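Local atomic coordinates of PpBBE-like 1 D396N (Physcomitrella patens subsp. patens, PDB entry 6EO5), a protein that acts as a flavin-dependent cellobiose oxidase of the berberine bridge enzyme-like family, using a bi-covalently attached FAD. Residues V75-G80 and D85-G90; T35-Y40 and R45-A50; Y205-Q210 and N460-P465. One frame throughout, in Å; residues are numbered along the deposited sequence.

How the interactions relate
Interaction 2 comes first along the chain, then 1, then 3. The centre of interaction 1 lies about 9 Å from that of interaction 2 and about 10 Å from that of interaction 3; the centres of interactions 2 and 3 are about 18 Å apart, with nearest atoms about 6 Å apart. R77 and A36 join interactions 1 and 2, Y86 and F464 interactions 1 and 3. Strand 74-77 and strand 50-53, entered by the loop of interaction 2, belong to one mixed four-stranded sheet, strand 207-217 to a separate antiparallel one, so the FAD is held across two sheets: interaction 2 at the flavin, interaction 1 at the diphosphate and adenosine, interaction 3 chiefly at the adenine.

Interaction 1 of 3, residues V75-G80 and D85-G90; sequences VPRGGG and DYSLGG. With FAD (flavin-adenine dinucleotide), chain C.
Two backbone amides grip FAD O2A, with G80 N at 2.9 Å and G78 N making a second, weak bond, while S87, which packs its OG against G80 CA, holds the other oxygen of the same phosphate. Its OG donates to FAD O1A over 2.6 Å; at chi1 56° the hydroxyl lies between the backbone N and the carbonyl carbon, on the side facing the phosphate. G79 N serves the second phosphate through O1P at 3.0 Å. Side chains on G78 or G79 would run into phosphate oxygens, so the bare backbone lets the diphosphate settle on it. Farther back, the ribose hydroxyl O2B donates to P76 O over 2.7 Å, and P76 CG lies over one face of the adenine, 3.4 Å from FAD N3A.

Between the segments there are no hydrogen bonds, only van der Waals packing. V75 CG2 rests 3.7 Å from G89 N, and R77 CG meets S87 CB at 3.6 Å. R77 and L88 run side by side, with L88 CD2 at the edge of the guanidinium, whose charge is paired with D98 and which also bonds to A36 O. Strand 74-77 running into a glycine-rich turn, closed by a serine from the following loop, is part of the diphosphate-binding site of the FAD-binding domain in the VAO (PCMH-type) fold.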
# COMPACT_ATOMS: atom_id res chain seq x y z
N VAL A 75 -0.01 0.97 -18.81
CA VAL A 75 -0.28 0.75 -17.39
C VAL A 75 -1.10 1.92 -16.85
O VAL A 75 -0.85 3.08 -17.20
CB VAL A 75 1.00 0.55 -16.56
CG1 VAL A 75 1.78 -0.68 -17.03
CG2 VAL A 75 1.87 1.81 -16.54
N PRO A 76 -2.08 1.65 -16.00
CA PRO A 76 -2.73 2.72 -15.24
C PRO A 76 -1.83 3.23 -14.12
O PRO A 76 -0.94 2.52 -13.63
CB PRO A 76 -3.98 2.04 -14.68
CG PRO A 76 -3.59 0.62 -14.53
CD PRO A 76 -2.66 0.33 -15.68
N ARG A 77 -2.06 4.48 -13.74
CA ARG A 77 -1.39 5.09 -12.60
C ARG A 77 -2.41 5.78 -11.69
O ARG A 77 -3.20 6.61 -12.15
CB ARG A 77 -0.32 6.07 -13.05
CG ARG A 77 0.40 6.75 -11.92
CD ARG A 77 0.55 8.21 -12.23
NE ARG A 77 1.82 8.50 -12.86
CZ ARG A 77 2.10 9.65 -13.48
NH1 ARG A 77 1.19 10.60 -13.58
NH2 ARG A 77 3.29 9.84 -14.01
N GLY A 78 -2.40 5.42 -10.41
CA GLY A 78 -3.15 6.14 -9.40
C GLY A 78 -2.29 7.22 -8.76
O GLY A 78 -1.97 8.22 -9.41
N GLY A 79 -1.89 7.01 -7.51
CA GLY A 79 -1.08 8.01 -6.82
C GLY A 79 0.40 7.98 -7.11
O GLY A 79 1.13 8.84 -6.60
N GLY A 80 0.87 7.01 -7.90
CA GLY A 80 2.27 6.96 -8.29
C GLY A 80 3.26 6.62 -7.19
O GLY A 80 4.40 7.09 -7.23
N ASP A 85 8.43 1.81 -9.40
CA ASP A 85 8.07 2.68 -10.51
C ASP A 85 7.25 1.96 -11.58
O ASP A 85 7.32 2.29 -12.76
CB ASP A 85 9.31 3.33 -11.13
CG ASP A 85 9.92 4.35 -10.21
OD1 ASP A 85 9.16 5.16 -9.65
OD2 ASP A 85 11.15 4.32 -10.01
N TYR A 86 6.44 0.99 -11.16
CA TYR A 86 5.66 0.21 -12.10
C TYR A 86 4.51 1.00 -12.72
O TYR A 86 3.95 0.56 -13.73
CB TYR A 86 5.11 -1.05 -11.42
CG TYR A 86 6.14 -2.13 -11.16
CD1 TYR A 86 7.33 -2.19 -11.88
CD2 TYR A 86 5.91 -3.10 -10.20
CE1 TYR A 86 8.27 -3.21 -11.64
CE2 TYR A 86 6.82 -4.11 -9.94
CZ TYR A 86 8.00 -4.17 -10.67
OH TYR A 86 8.90 -5.19 -10.41
N SER A 87 4.11 2.13 -12.13
CA SER A 87 3.09 2.94 -12.77
C SER A 87 3.68 3.93 -13.77
O SER A 87 2.93 4.70 -14.38
CB SER A 87 2.24 3.67 -11.71
OG SER A 87 3.05 4.44 -10.85
N LEU A 88 5.01 3.94 -13.93
CA LEU A 88 5.63 4.47 -15.14
C LEU A 88 5.84 3.38 -16.17
O LEU A 88 6.32 3.67 -17.26
CB LEU A 88 6.96 5.15 -14.81
CG LEU A 88 6.78 6.45 -14.02
CD1 LEU A 88 8.10 7.05 -13.61
CD2 LEU A 88 5.92 7.47 -14.77
N GLY A 89 5.48 2.13 -15.85
CA GLY A 89 5.60 1.01 -16.77
C GLY A 89 6.55 -0.08 -16.31
O GLY A 89 6.40 -1.23 -16.75
N GLY A 90 7.53 0.24 -15.46
CA GLY A 90 8.57 -0.73 -15.17
C GLY A 90 9.47 -1.03 -16.35
O GLY A 90 10.21 -2.02 -16.31
PA FAD C . 0.73 3.52 -8.25
O1A FAD C . 2.23 3.57 -8.50
O2A FAD C . -0.01 4.55 -9.07
O5B FAD C . 0.09 2.06 -8.47
C5B FAD C . 0.75 0.88 -8.05
C4B FAD C . 0.38 -0.30 -8.93
O4B FAD C . -1.02 -0.40 -9.06
C3B FAD C . 0.93 -0.15 -10.34
O3B FAD C . 1.20 -1.43 -10.86
C2B FAD C . -0.24 0.44 -11.09
O2B FAD C . -0.17 0.17 -12.47
C1B FAD C . -1.42 -0.23 -10.41
N9A FAD C . -2.62 0.62 -10.56
C8A FAD C . -2.74 1.95 -10.22
N7A FAD C . -3.98 2.37 -10.53
C5A FAD C . -4.67 1.33 -11.06
C6A FAD C . -5.96 1.23 -11.55
N6A FAD C . -6.76 2.29 -11.53
N1A FAD C . -6.40 0.02 -12.04
C2A FAD C . -5.55 -1.06 -12.06
N3A FAD C . -4.27 -0.95 -11.58
C4A FAD C . -3.83 0.23 -11.09
N1 FAD C . 1.16 0.70 2.08
C2 FAD C . 0.29 0.31 3.11
O2 FAD C . -0.35 -0.76 3.07
N3 FAD C . 0.14 1.14 4.20
C4 FAD C . 0.82 2.33 4.29
O4 FAD C . 0.65 3.05 5.27
C4X FAD C . 1.68 2.72 3.28
N5 FAD C . 2.33 3.94 3.35
C5X FAD C . 2.92 4.47 2.22
C6 FAD C . 3.45 5.76 2.27
C7 FAD C . 3.95 6.40 1.12
C7M FAD C . 4.50 7.80 1.22
C8 FAD C . 4.02 5.66 -0.08
C8M FAD C . 4.66 6.25 -1.32
C9 FAD C . 3.57 4.33 -0.08
C9A FAD C . 3.00 3.72 1.05
N10 FAD C . 2.57 2.38 1.08
C10 FAD C . 1.82 1.92 2.14
C1' FAD C . 2.66 1.50 -0.12
C2' FAD C . 1.39 1.67 -0.95
O2' FAD C . 0.29 0.96 -0.43
C3' FAD C . 1.66 1.19 -2.36
O3' FAD C . 2.73 1.97 -2.84
C4' FAD C . 0.41 1.33 -3.22
O4' FAD C . 0.41 0.30 -4.19
C5' FAD C . 0.35 2.71 -3.86
O5' FAD C . -0.72 2.86 -4.76
P FAD C . -0.69 4.10 -5.80
O1P FAD C . -1.99 4.15 -6.57
O2P FAD C . -0.35 5.42 -5.15
O3P FAD C . 0.62 3.78 -6.67

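Interaction 2 of 3, residues T35-Y40 and R45-A50; sequences TARLAY and RYAPSA. With FAD (flavin-adenine dinucleotide), chain C.
The loop that leads from helix 31-36 to strand 50-53 of the FAD-binding domain folds back on itself at the protein surface, where R37 reaches across to the backbone of R45 and the methyl of A47. R37 NH2 donates to R45 O over 3.0 Å, a weak bond because the N-H points well off the acceptor (125°), although the oxygen lies in the guanidinium plane at its edge. A47 CB covers one face of the same group, 3.4 Å from R37 NH2. The arginine gets there with a chain extended at chi2, then bent at chi3 (73°). The end of the R45 side chain leads away, and its NE stays 6.7 Å from R37 NH2, which separates the two like charges.

A47 N bonds to D92. R37 also touches F51 on strand 50-53, an inner strand of the small mixed sheet. The other end of segment 35-40 enters the flavin site of this VAO-type fold. There Y40, with CG anti to its own N (chi1 178°), presents a ring face to the isoalloxazine: FAD C8M stands 3.3 Å above the Y40 ring plane over its centre, consistent with a CH-pi contact, and FAD C7M lies 4.0 Å from Y40 CE1. H81 stacks on the Y40 ring, and the ring of F331 meets it as well. Replacing Y40 with an alanine would probably open a gap against the flavin methyl edge and deprive H81 of its stacking partner. In bi-covalent relatives C8M is the carbon that bears a histidyl link.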
# COMPACT_ATOMS: atom_id res chain seq x y z
N THR A 35 6.74 17.26 -16.29
CA THR A 35 6.19 17.26 -14.94
C THR A 35 5.33 16.03 -14.68
O THR A 35 5.16 15.64 -13.52
CB THR A 35 5.40 18.54 -14.67
OG1 THR A 35 4.14 18.48 -15.34
CG2 THR A 35 6.16 19.77 -15.15
N ALA A 36 4.79 15.39 -15.72
CA ALA A 36 4.01 14.19 -15.50
C ALA A 36 4.88 13.01 -15.06
O ALA A 36 4.35 12.04 -14.51
CB ALA A 36 3.24 13.81 -16.77
N ARG A 37 6.19 13.08 -15.29
CA ARG A 37 7.08 11.99 -14.92
C ARG A 37 7.26 11.84 -13.42
O ARG A 37 7.87 10.86 -12.98
CB ARG A 37 8.43 12.17 -15.58
CG ARG A 37 8.35 12.22 -17.08
CD ARG A 37 9.72 12.40 -17.69
NE ARG A 37 10.51 11.19 -17.58
CZ ARG A 37 11.62 10.97 -18.27
NH1 ARG A 37 12.05 11.90 -19.11
NH2 ARG A 37 12.29 9.83 -18.13
N LEU A 38 6.76 12.79 -12.63
CA LEU A 38 6.92 12.73 -11.18
C LEU A 38 6.41 11.40 -10.64
O LEU A 38 5.32 10.95 -10.98
CB LEU A 38 6.16 13.88 -10.53
CG LEU A 38 6.37 14.08 -9.02
CD1 LEU A 38 7.73 14.69 -8.74
CD2 LEU A 38 5.24 14.91 -8.40
N ALA A 39 7.24 10.77 -9.82
CA ALA A 39 6.91 9.52 -9.16
C ALA A 39 7.48 9.57 -7.75
O ALA A 39 8.43 10.31 -7.48
CB ALA A 39 7.47 8.30 -9.92
N TYR A 40 6.90 8.77 -6.85
CA TYR A 40 7.39 8.78 -5.48
C TYR A 40 8.85 8.30 -5.41
O TYR A 40 9.69 8.94 -4.77
CB TYR A 40 6.50 7.92 -4.58
CG TYR A 40 7.05 7.90 -3.18
CD1 TYR A 40 6.94 9.02 -2.36
CD2 TYR A 40 7.72 6.78 -2.69
CE1 TYR A 40 7.47 9.03 -1.09
CE2 TYR A 40 8.25 6.78 -1.43
CZ TYR A 40 8.12 7.90 -0.63
OH TYR A 40 8.64 7.90 0.65
N ARG A 45 13.79 6.32 -13.55
CA ARG A 45 13.07 7.37 -14.27
C ARG A 45 12.70 6.88 -15.67
O ARG A 45 13.22 7.31 -16.69
CB ARG A 45 13.90 8.64 -14.32
CG ARG A 45 14.09 9.23 -12.97
CD ARG A 45 15.26 10.16 -12.97
NE ARG A 45 14.95 11.34 -12.19
CZ ARG A 45 15.46 11.61 -10.99
NH1 ARG A 45 16.33 10.76 -10.43
NH2 ARG A 45 15.09 12.73 -10.36
N TYR A 46 11.74 5.96 -15.69
CA TYR A 46 11.26 5.43 -16.95
C TYR A 46 10.61 6.53 -17.77
O TYR A 46 9.90 7.38 -17.23
CB TYR A 46 10.26 4.30 -16.70
CG TYR A 46 10.84 3.08 -16.01
CD1 TYR A 46 11.79 2.28 -16.64
CD2 TYR A 46 10.40 2.71 -14.74
CE1 TYR A 46 12.31 1.17 -16.00
CE2 TYR A 46 10.91 1.60 -14.11
CZ TYR A 46 11.86 0.83 -14.74
OH TYR A 46 12.36 -0.28 -14.10
N ALA A 47 10.84 6.49 -19.08
CA ALA A 47 10.33 7.49 -20.01
C ALA A 47 9.20 6.90 -20.85
O ALA A 47 9.48 6.13 -21.78
CB ALA A 47 11.45 7.99 -20.92
N PRO A 48 7.94 7.23 -20.57
CA PRO A 48 6.83 6.61 -21.31
C PRO A 48 6.76 7.12 -22.74
O PRO A 48 7.40 8.11 -23.11
CB PRO A 48 5.58 7.03 -20.51
CG PRO A 48 6.08 7.55 -19.21
CD PRO A 48 7.46 8.09 -19.48
N SER A 49 5.96 6.42 -23.56
CA SER A 49 5.57 6.96 -24.86
C SER A 49 4.73 8.22 -24.69
O SER A 49 4.95 9.23 -25.36
CB SER A 49 4.76 5.94 -25.67
OG SER A 49 5.34 4.66 -25.67
N ALA A 50 3.74 8.16 -23.80
CA ALA A 50 2.85 9.29 -23.60
C ALA A 50 2.09 9.11 -22.29
O ALA A 50 1.97 8.00 -21.76
CB ALA A 50 1.86 9.44 -24.76
PA FAD C . 0.73 3.52 -8.25
O1A FAD C . 2.23 3.57 -8.50
O2A FAD C . -0.01 4.55 -9.07
O5B FAD C . 0.09 2.06 -8.47
C5B FAD C . 0.75 0.88 -8.05
C4B FAD C . 0.38 -0.30 -8.93
O4B FAD C . -1.02 -0.40 -9.06
C3B FAD C . 0.93 -0.15 -10.34
O3B FAD C . 1.20 -1.43 -10.86
C2B FAD C . -0.24 0.44 -11.09
O2B FAD C . -0.17 0.17 -12.47
C1B FAD C . -1.42 -0.23 -10.41
N9A FAD C . -2.62 0.62 -10.56
C8A FAD C . -2.74 1.95 -10.22
N7A FAD C . -3.98 2.37 -10.53
C5A FAD C . -4.67 1.33 -11.06
C6A FAD C . -5.96 1.23 -11.55
N6A FAD C . -6.76 2.29 -11.53
N1A FAD C . -6.40 0.02 -12.04
C2A FAD C . -5.55 -1.06 -12.06
N3A FAD C . -4.27 -0.95 -11.58
C4A FAD C . -3.83 0.23 -11.09
N1 FAD C . 1.16 0.70 2.08
C2 FAD C . 0.29 0.31 3.11
O2 FAD C . -0.35 -0.76 3.07
N3 FAD C . 0.14 1.14 4.20
C4 FAD C . 0.82 2.33 4.29
O4 FAD C . 0.65 3.05 5.27
C4X FAD C . 1.68 2.72 3.28
N5 FAD C . 2.33 3.94 3.35
C5X FAD C . 2.92 4.47 2.22
C6 FAD C . 3.45 5.76 2.27
C7 FAD C . 3.95 6.40 1.12
C7M FAD C . 4.50 7.80 1.22
C8 FAD C . 4.02 5.66 -0.08
C8M FAD C . 4.66 6.25 -1.32
C9 FAD C . 3.57 4.33 -0.08
C9A FAD C . 3.00 3.72 1.05
N10 FAD C . 2.57 2.38 1.08
C10 FAD C . 1.82 1.92 2.14
C1' FAD C . 2.66 1.50 -0.12
C2' FAD C . 1.39 1.67 -0.95
O2' FAD C . 0.29 0.96 -0.43
C3' FAD C . 1.66 1.19 -2.36
O3' FAD C . 2.73 1.97 -2.84
C4' FAD C . 0.41 1.33 -3.22
O4' FAD C . 0.41 0.30 -4.19
C5' FAD C . 0.35 2.71 -3.86
O5' FAD C . -0.72 2.86 -4.76
P FAD C . -0.69 4.10 -5.80
O1P FAD C . -1.99 4.15 -6.57
O2P FAD C . -0.35 5.42 -5.15
O3P FAD C . 0.62 3.78 -6.67

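Interaction 3 of 3, residues Y205-Q210 and N460-P465; sequences YGIVTQ and NVFNFP. With FAD (flavin-adenine dinucleotide), chain C.
With CG anti to its carbonyl carbon (chi1 -61°), F462 turns its ring from the 460-465 loop onto the backbone of G206, just where strand 207-217 begins. G206 CA lies over one face of the phenyl ring, 3.4 Å from F462 CE2, and a side chain at this glycine would collide with the carbonyl O of Y205. I207, whose CG1 likewise lies beside its own N, crosses the phenylalanine at about a right angle and brings CG1 to 3.9 Å from F462 CE1. V64 of helix 57-70 also packs against both side chains, making the contact a buried apolar seam. D457 takes F462 N and K453 reaches F462 O, which fixes the backbone from which the ring projects.

Within the loop, N463 ND2 donates to N460 O over 2.9 Å (151°), with the oxygen in the plane of the side-chain amide, so the turn closes on itself. Farther on, the F464 ring lays a face toward FAD O3B and also meets Y86.

The backbone of V208 pairs with the adenine edge. V208 N donates to FAD N1A over 3.0 Å, and FAD N6A returns a nearly straight bond (175°) to V208 O, also 3.0 Å long. A classic beta bulge at T209 and Q210, opposite Q174, follows. Reading of the adenine's Watson-Crick edge by a strand's main chain, with the 460-465 loop packed against the start of that strand, makes up the adenine end of the FAD site in this VAO-type fold.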
# COMPACT_ATOMS: atom_id res chain seq x y z
N TYR A 205 -5.08 -7.06 -14.72
CA TYR A 205 -6.39 -7.47 -15.22
C TYR A 205 -7.17 -6.34 -15.88
O TYR A 205 -8.33 -6.54 -16.24
CB TYR A 205 -7.24 -8.08 -14.10
CG TYR A 205 -6.60 -9.30 -13.49
CD1 TYR A 205 -5.73 -9.19 -12.42
CD2 TYR A 205 -6.85 -10.56 -14.01
CE1 TYR A 205 -5.13 -10.31 -11.86
CE2 TYR A 205 -6.25 -11.69 -13.46
CZ TYR A 205 -5.40 -11.56 -12.39
OH TYR A 205 -4.81 -12.68 -11.84
N GLY A 206 -6.56 -5.18 -16.07
CA GLY A 206 -7.27 -4.08 -16.68
C GLY A 206 -7.19 -2.84 -15.81
O GLY A 206 -6.47 -2.80 -14.80
N ILE A 207 -7.94 -1.82 -16.19
CA ILE A 207 -7.86 -0.50 -15.58
C ILE A 207 -9.13 -0.31 -14.76
O ILE A 207 -10.21 -0.07 -15.31
CB ILE A 207 -7.70 0.59 -16.64
CG1 ILE A 207 -6.42 0.32 -17.44
CG2 ILE A 207 -7.69 1.97 -15.98
CD1 ILE A 207 -6.10 1.35 -18.46
N VAL A 208 -9.00 -0.41 -13.43
CA VAL A 208 -10.13 -0.14 -12.54
C VAL A 208 -10.48 1.34 -12.63
O VAL A 208 -9.61 2.21 -12.53
CB VAL A 208 -9.80 -0.55 -11.10
CG1 VAL A 208 -10.90 -0.08 -10.14
CG2 VAL A 208 -9.62 -2.05 -11.00
N THR A 209 -11.76 1.63 -12.84
CA THR A 209 -12.22 3.01 -12.92
C THR A 209 -12.91 3.49 -11.65
O THR A 209 -12.83 4.68 -11.34
CB THR A 209 -13.18 3.20 -14.10
OG1 THR A 209 -14.23 2.23 -14.02
CG2 THR A 209 -12.42 3.05 -15.42
N GLN A 210 -13.57 2.60 -10.91
CA GLN A 210 -14.11 3.00 -9.63
C GLN A 210 -14.20 1.82 -8.67
O GLN A 210 -14.25 0.65 -9.09
CB GLN A 210 -15.48 3.67 -9.78
CG GLN A 210 -16.63 2.75 -10.13
CD GLN A 210 -17.97 3.42 -9.90
OE1 GLN A 210 -18.09 4.64 -10.00
NE2 GLN A 210 -18.98 2.62 -9.56
N ASN A 460 -1.98 -10.58 -23.17
CA ASN A 460 -1.05 -9.93 -22.24
C ASN A 460 -0.90 -8.45 -22.58
O ASN A 460 0.20 -7.90 -22.58
CB ASN A 460 0.31 -10.64 -22.25
CG ASN A 460 1.14 -10.34 -21.01
OD1 ASN A 460 0.60 -10.13 -19.92
ND2 ASN A 460 2.45 -10.31 -21.18
N VAL A 461 -2.02 -7.79 -22.87
CA VAL A 461 -2.02 -6.36 -23.16
C VAL A 461 -1.45 -5.58 -21.98
O VAL A 461 -0.63 -4.67 -22.15
CB VAL A 461 -3.45 -5.87 -23.48
CG1 VAL A 461 -3.44 -4.38 -23.73
CG2 VAL A 461 -4.02 -6.64 -24.65
N PHE A 462 -1.90 -5.92 -20.77
CA PHE A 462 -1.50 -5.25 -19.53
C PHE A 462 -0.41 -6.08 -18.85
O PHE A 462 -0.69 -7.15 -18.29
CB PHE A 462 -2.70 -5.11 -18.59
CG PHE A 462 -3.83 -4.28 -19.15
CD1 PHE A 462 -3.67 -2.93 -19.41
CD2 PHE A 462 -5.09 -4.85 -19.35
CE1 PHE A 462 -4.72 -2.16 -19.90
CE2 PHE A 462 -6.14 -4.09 -19.84
CZ PHE A 462 -5.96 -2.75 -20.11
N ASN A 463 0.83 -5.57 -18.86
CA ASN A 463 1.93 -6.27 -18.22
C ASN A 463 2.93 -5.27 -17.63
O ASN A 463 2.99 -4.10 -18.02
CB ASN A 463 2.65 -7.22 -19.19
CG ASN A 463 3.26 -6.49 -20.37
OD1 ASN A 463 4.27 -5.79 -20.25
ND2 ASN A 463 2.63 -6.63 -21.53
N PHE A 464 3.72 -5.77 -16.68
CA PHE A 464 4.88 -5.09 -16.13
C PHE A 464 5.79 -6.17 -15.56
O PHE A 464 5.41 -7.34 -15.52
CB PHE A 464 4.47 -4.05 -15.07
CG PHE A 464 3.73 -4.63 -13.89
CD1 PHE A 464 2.40 -5.01 -14.01
CD2 PHE A 464 4.35 -4.75 -12.65
CE1 PHE A 464 1.72 -5.54 -12.93
CE2 PHE A 464 3.67 -5.28 -11.57
CZ PHE A 464 2.36 -5.68 -11.72
N PRO A 465 7.04 -5.82 -15.12
CA PRO A 465 7.95 -6.89 -14.67
C PRO A 465 7.37 -7.90 -13.69
O PRO A 465 7.89 -9.01 -13.61
CB PRO A 465 9.11 -6.11 -14.04
CG PRO A 465 9.19 -4.90 -14.86
CD PRO A 465 7.75 -4.53 -15.21
PA FAD C . 0.73 3.52 -8.25
O1A FAD C . 2.23 3.57 -8.50
O2A FAD C . -0.01 4.55 -9.07
O5B FAD C . 0.09 2.06 -8.47
C5B FAD C . 0.75 0.88 -8.05
C4B FAD C . 0.38 -0.30 -8.93
O4B FAD C . -1.02 -0.40 -9.06
C3B FAD C . 0.93 -0.15 -10.34
O3B FAD C . 1.20 -1.43 -10.86
C2B FAD C . -0.24 0.44 -11.09
O2B FAD C . -0.17 0.17 -12.47
C1B FAD C . -1.42 -0.23 -10.41
N9A FAD C . -2.62 0.62 -10.56
C8A FAD C . -2.74 1.95 -10.22
N7A FAD C . -3.98 2.37 -10.53
C5A FAD C . -4.67 1.33 -11.06
C6A FAD C . -5.96 1.23 -11.55
N6A FAD C . -6.76 2.29 -11.53
N1A FAD C . -6.40 0.02 -12.04
C2A FAD C . -5.55 -1.06 -12.06
N3A FAD C . -4.27 -0.95 -11.58
C4A FAD C . -3.83 0.23 -11.09
N1 FAD C . 1.16 0.70 2.08
C2 FAD C . 0.29 0.31 3.11
O2 FAD C . -0.35 -0.76 3.07
N3 FAD C . 0.14 1.14 4.20
C4 FAD C . 0.82 2.33 4.29
O4 FAD C . 0.65 3.05 5.27
C4X FAD C . 1.68 2.72 3.28
N5 FAD C . 2.33 3.94 3.35
C5X FAD C . 2.92 4.47 2.22
C6 FAD C . 3.45 5.76 2.27
C7 FAD C . 3.95 6.40 1.12
C7M FAD C . 4.50 7.80 1.22
C8 FAD C . 4.02 5.66 -0.08
C8M FAD C . 4.66 6.25 -1.32
C9 FAD C . 3.57 4.33 -0.08
C9A FAD C . 3.00 3.72 1.05
N10 FAD C . 2.57 2.38 1.08
C10 FAD C . 1.82 1.92 2.14
C1' FAD C . 2.66 1.50 -0.12
C2' FAD C . 1.39 1.67 -0.95
O2' FAD C . 0.29 0.96 -0.43
C3' FAD C . 1.66 1.19 -2.36
O3' FAD C . 2.73 1.97 -2.84
C4' FAD C . 0.41 1.33 -3.22
O4' FAD C . 0.41 0.30 -4.19
C5' FAD C . 0.35 2.71 -3.86
O5' FAD C . -0.72 2.86 -4.76
P FAD C . -0.69 4.10 -5.80
O1P FAD C . -1.99 4.15 -6.57
O2P FAD C . -0.35 5.42 -5.15
O3P FAD C . 0.62 3.78 -6.67